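Local coordinates for glycosyl hydrolases family 2, sugar binding domain protein (Bacteroides uniformis str. 3978 T3 ii, PDB 6D1P) that probably hydrolyses O-glycosidic bonds as a gut bacterial beta-glucuronidase of glycoside hydrolase family 2, at residues 360-365 against 382-387. Numbering follows the deposited sequence.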
ATOM      1  N   PHE A 360     -25.373 -27.944  11.732  1.00 25.88           N
ATOM      2  CA  PHE A 360     -23.986 -28.365  11.718  1.00 23.82           C
ATOM      3  C   PHE A 360     -23.180 -27.331  10.945  1.00 25.50           C
ATOM      4  O   PHE A 360     -23.642 -26.813   9.927  1.00 22.89           O
ATOM      5  CB  PHE A 360     -23.885 -29.756  11.070  1.00 24.67           C
ATOM      6  CG  PHE A 360     -22.521 -30.389  11.159  1.00 23.74           C
ATOM      7  CD1 PHE A 360     -21.745 -30.252  12.296  1.00 22.20           C
ATOM      8  CD2 PHE A 360     -22.036 -31.156  10.111  1.00 22.86           C
ATOM      9  CE1 PHE A 360     -20.492 -30.854  12.385  1.00 24.54           C
ATOM     10  CE2 PHE A 360     -20.790 -31.761  10.192  1.00 24.47           C
ATOM     11  CZ  PHE A 360     -20.013 -31.605  11.327  1.00 22.64           C
ATOM     12  N   ILE A 361     -21.978 -27.027  11.422  1.00 23.67           N
ATOM     13  CA  ILE A 361     -21.151 -26.061  10.718  1.00 23.41           C
ATOM     14  C   ILE A 361     -19.681 -26.410  10.920  1.00 24.57           C
ATOM     15  O   ILE A 361     -19.255 -26.783  12.020  1.00 23.98           O
ATOM     16  CB  ILE A 361     -21.475 -24.623  11.177  1.00 24.40           C
ATOM     17  CG1 ILE A 361     -20.697 -23.598  10.333  1.00 23.42           C
ATOM     18  CG2 ILE A 361     -21.224 -24.461  12.684  1.00 19.75           C
ATOM     19  CD1 ILE A 361     -21.176 -22.157  10.550  1.00 22.55           C
ATOM     20  N   ARG A 362     -18.919 -26.307   9.833  1.00 22.40           N
ATOM     21  CA  ARG A 362     -17.464 -26.331   9.865  1.00 24.92           C
ATOM     22  C   ARG A 362     -16.960 -24.895   9.750  1.00 21.76           C
ATOM     23  O   ARG A 362     -17.316 -24.185   8.808  1.00 21.28           O
ATOM     24  CB  ARG A 362     -16.913 -27.204   8.733  1.00 23.14           C
ATOM     25  CG  ARG A 362     -15.384 -27.254   8.605  1.00 24.80           C
ATOM     26  CD  ARG A 362     -15.000 -28.353   7.611  1.00 22.60           C
ATOM     27  NE  ARG A 362     -13.606 -28.319   7.148  1.00 22.55           N
ATOM     28  CZ  ARG A 362     -13.244 -28.165   5.876  1.00 21.53           C
ATOM     29  NH1 ARG A 362     -14.160 -27.982   4.922  1.00 19.74           N
ATOM     30  NH2 ARG A 362     -11.961 -28.189   5.556  1.00 20.12           N
ATOM     31  N   LEU A 363     -16.131 -24.480  10.705  1.00 23.41           N
ATOM     32  CA  LEU A 363     -15.789 -23.068  10.897  1.00 23.73           C
ATOM     33  C   LEU A 363     -14.582 -22.657  10.043  1.00 22.38           C
ATOM     34  O   LEU A 363     -13.551 -22.211  10.546  1.00 20.70           O
ATOM     35  CB  LEU A 363     -15.526 -22.799  12.376  1.00 20.41           C
ATOM     36  CG  LEU A 363     -16.701 -23.089  13.324  1.00 27.13           C
ATOM     37  CD1 LEU A 363     -16.312 -22.810  14.767  1.00 25.88           C
ATOM     38  CD2 LEU A 363     -17.931 -22.272  12.931  1.00 23.27           C
ATOM     39  N   GLY A 364     -14.752 -22.763   8.728  1.00 20.66           N
ATOM     40  CA  GLY A 364     -13.658 -22.432   7.847  1.00 21.28           C
ATOM     41  C   GLY A 364     -12.472 -23.338   8.114  1.00 26.78           C
ATOM     42  O   GLY A 364     -12.619 -24.494   8.534  1.00 24.07           O
ATOM     43  N   HIS A 365     -11.270 -22.788   7.928  1.00 20.33           N
ATOM     44  CA  HIS A 365     -10.045 -23.560   8.041  1.00 23.18           C
ATOM     45  C   HIS A 365      -9.199 -23.118   9.227  1.00 23.61           C
ATOM     46  O   HIS A 365      -7.970 -23.210   9.192  1.00 19.83           O
ATOM     47  CB  HIS A 365      -9.246 -23.473   6.738  1.00 19.15           C
ATOM     48  CG  HIS A 365      -9.999 -23.959   5.542  1.00 20.31           C
ATOM     49  ND1 HIS A 365     -10.643 -25.183   5.515  1.00 21.93           N
ATOM     50  CD2 HIS A 365     -10.230 -23.386   4.338  1.00 19.86           C
ATOM     51  CE1 HIS A 365     -11.217 -25.349   4.335  1.00 18.21           C
ATOM     52  NE2 HIS A 365     -10.985 -24.271   3.605  1.00 19.75           N
ATOM     53  N   LEU A 382     -24.029 -28.099  15.778  1.00 23.96           N
ATOM     54  CA  LEU A 382     -22.842 -28.908  15.978  1.00 26.57           C
ATOM     55  C   LEU A 382     -21.677 -28.307  15.187  1.00 25.22           C
ATOM     56  O   LEU A 382     -21.882 -27.620  14.179  1.00 22.53           O
ATOM     57  CB  LEU A 382     -23.117 -30.355  15.567  1.00 23.68           C
ATOM     58  CG  LEU A 382     -23.997 -31.123  16.559  1.00 26.73           C
ATOM     59  CD1 LEU A 382     -24.635 -32.310  15.897  1.00 22.83           C
ATOM     60  CD2 LEU A 382     -23.176 -31.559  17.753  1.00 21.90           C
ATOM     61  N   VAL A 383     -20.447 -28.581  15.642  1.00 21.96           N
ATOM     62  CA  VAL A 383     -19.260 -27.869  15.170  1.00 24.21           C
ATOM     63  C   VAL A 383     -18.132 -28.830  14.810  1.00 28.33           C
ATOM     64  O   VAL A 383     -17.822 -29.757  15.575  1.00 24.56           O
ATOM     65  CB  VAL A 383     -18.754 -26.858  16.211  1.00 25.68           C
ATOM     66  CG1 VAL A 383     -17.443 -26.250  15.740  1.00 22.64           C
ATOM     67  CG2 VAL A 383     -19.813 -25.783  16.469  1.00 24.39           C
ATOM     68  N   TRP A 384     -17.522 -28.586  13.640  1.00 29.27           N
ATOM     69  CA  TRP A 384     -16.223 -29.101  13.221  1.00 21.12           C
ATOM     70  C   TRP A 384     -15.296 -27.891  13.161  1.00 28.01           C
ATOM     71  O   TRP A 384     -15.543 -26.955  12.397  1.00 27.26           O
ATOM     72  CB  TRP A 384     -16.348 -29.810  11.860  1.00 23.83           C
ATOM     73  CG  TRP A 384     -15.074 -30.130  11.014  1.00 26.77           C
ATOM     74  CD1 TRP A 384     -13.846 -29.531  11.098  1.00 25.84           C
ATOM     75  CD2 TRP A 384     -14.963 -31.099   9.943  1.00 27.12           C
ATOM     76  NE1 TRP A 384     -12.983 -30.069  10.169  1.00 29.74           N
ATOM     77  CE2 TRP A 384     -13.640 -31.027   9.445  1.00 29.79           C
ATOM     78  CE3 TRP A 384     -15.849 -32.016   9.364  1.00 21.04           C
ATOM     79  CZ2 TRP A 384     -13.182 -31.843   8.395  1.00 23.29           C
ATOM     80  CZ3 TRP A 384     -15.407 -32.803   8.320  1.00 20.53           C
ATOM     81  CH2 TRP A 384     -14.079 -32.724   7.847  1.00 23.65           C
ATOM     82  N   GLU A 385     -14.251 -27.890  13.977  1.00 27.14           N
ATOM     83  CA  GLU A 385     -13.275 -26.809  13.968  1.00 25.39           C
ATOM     84  C   GLU A 385     -11.893 -27.420  13.766  1.00 25.36           C
ATOM     85  O   GLU A 385     -11.562 -28.423  14.409  1.00 26.13           O
ATOM     86  CB  GLU A 385     -13.339 -26.008  15.278  1.00 24.19           C
ATOM     87  CG  GLU A 385     -12.884 -24.560  15.162  1.00 22.53           C
ATOM     88  CD  GLU A 385     -12.872 -23.829  16.503  1.00 28.42           C
ATOM     89  OE1 GLU A 385     -12.917 -22.574  16.504  1.00 25.19           O
ATOM     90  OE2 GLU A 385     -12.806 -24.505  17.564  1.00 28.22           O
ATOM     91  N   GLU A 386     -11.102 -26.834  12.865  1.00 19.38           N
ATOM     92  CA  GLU A 386      -9.804 -27.380  12.467  1.00 23.27           C
ATOM     93  C   GLU A 386      -8.711 -26.329  12.601  1.00 25.38           C
ATOM     94  O   GLU A 386      -8.984 -25.121  12.642  1.00 21.83           O
ATOM     95  CB  GLU A 386      -9.808 -27.887  11.015  1.00 23.74           C
ATOM     96  CG  GLU A 386      -9.932 -26.799   9.948  1.00 22.32           C
ATOM     97  CD  GLU A 386     -10.366 -27.353   8.599  1.00 22.93           C
ATOM     98  OE1 GLU A 386     -11.191 -28.316   8.574  1.00 26.10           O
ATOM     99  OE2 GLU A 386      -9.910 -26.816   7.563  1.00 20.42           O
ATOM    100  N   ILE A 387      -7.463 -26.802  12.630  1.00 23.61           N
ATOM    101  CA  ILE A 387      -6.291 -25.921  12.586  1.00 22.32           C
ATOM    102  C   ILE A 387      -5.967 -25.528  11.151  1.00 24.08           C
ATOM    103  O   ILE A 387      -6.305 -26.262  10.209  1.00 20.44           O
ATOM    104  CB  ILE A 387      -5.059 -26.568  13.233  1.00 24.19           C
ATOM    105  CG1 ILE A 387      -4.782 -27.958  12.639  1.00 24.12           C
ATOM    106  CG2 ILE A 387      -5.191 -26.567  14.739  1.00 25.11           C
ATOM    107  CD1 ILE A 387      -3.324 -28.400  12.836  1.00 20.46           C
TER
HETATM  108  O   HOH W   1     -12.426 -24.630  11.449  1.00 18.83           O
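A trans first torsion (chi1 177°) and a chain extended as far as NE carry R362 out alongside W384, whose own CG is likewise trans to N; E386 holds its CG between the backbone N and the carbonyl carbon (chi1 68°), and its extended chain takes the carboxylate across to the guanidinium. Neighbouring parallel strands thus set alternate side chains on one face. R362 CD sits 3.5 Å above the five-membered ring of W384, a CH-pi contact. Beyond it, R362 NE (2.8 Å) and NH2 (3.1 Å) both bond to E386 OE1 in a side-on salt bridge, NE arriving from above the carboxylate plane and NH2 on the syn lone pair. The other oxygen, E386 OE2, accepts H365 ND1 at 2.7 Å, close to the imidazole plane. Were E386 an alanine, H365 ND1 would probably lose its acceptor and R362 one of its carboxylate partners, E512 remaining on NH1. Along the backbones, I361 N donates to L382 O, W384 N to I361 O and L363 N to W384 O. Helix 370-379 links the two strands in a beta-alpha-beta crossover of the TIM barrel, and the polar cluster lies at their C-terminal ends, where such barrels carry their active sites.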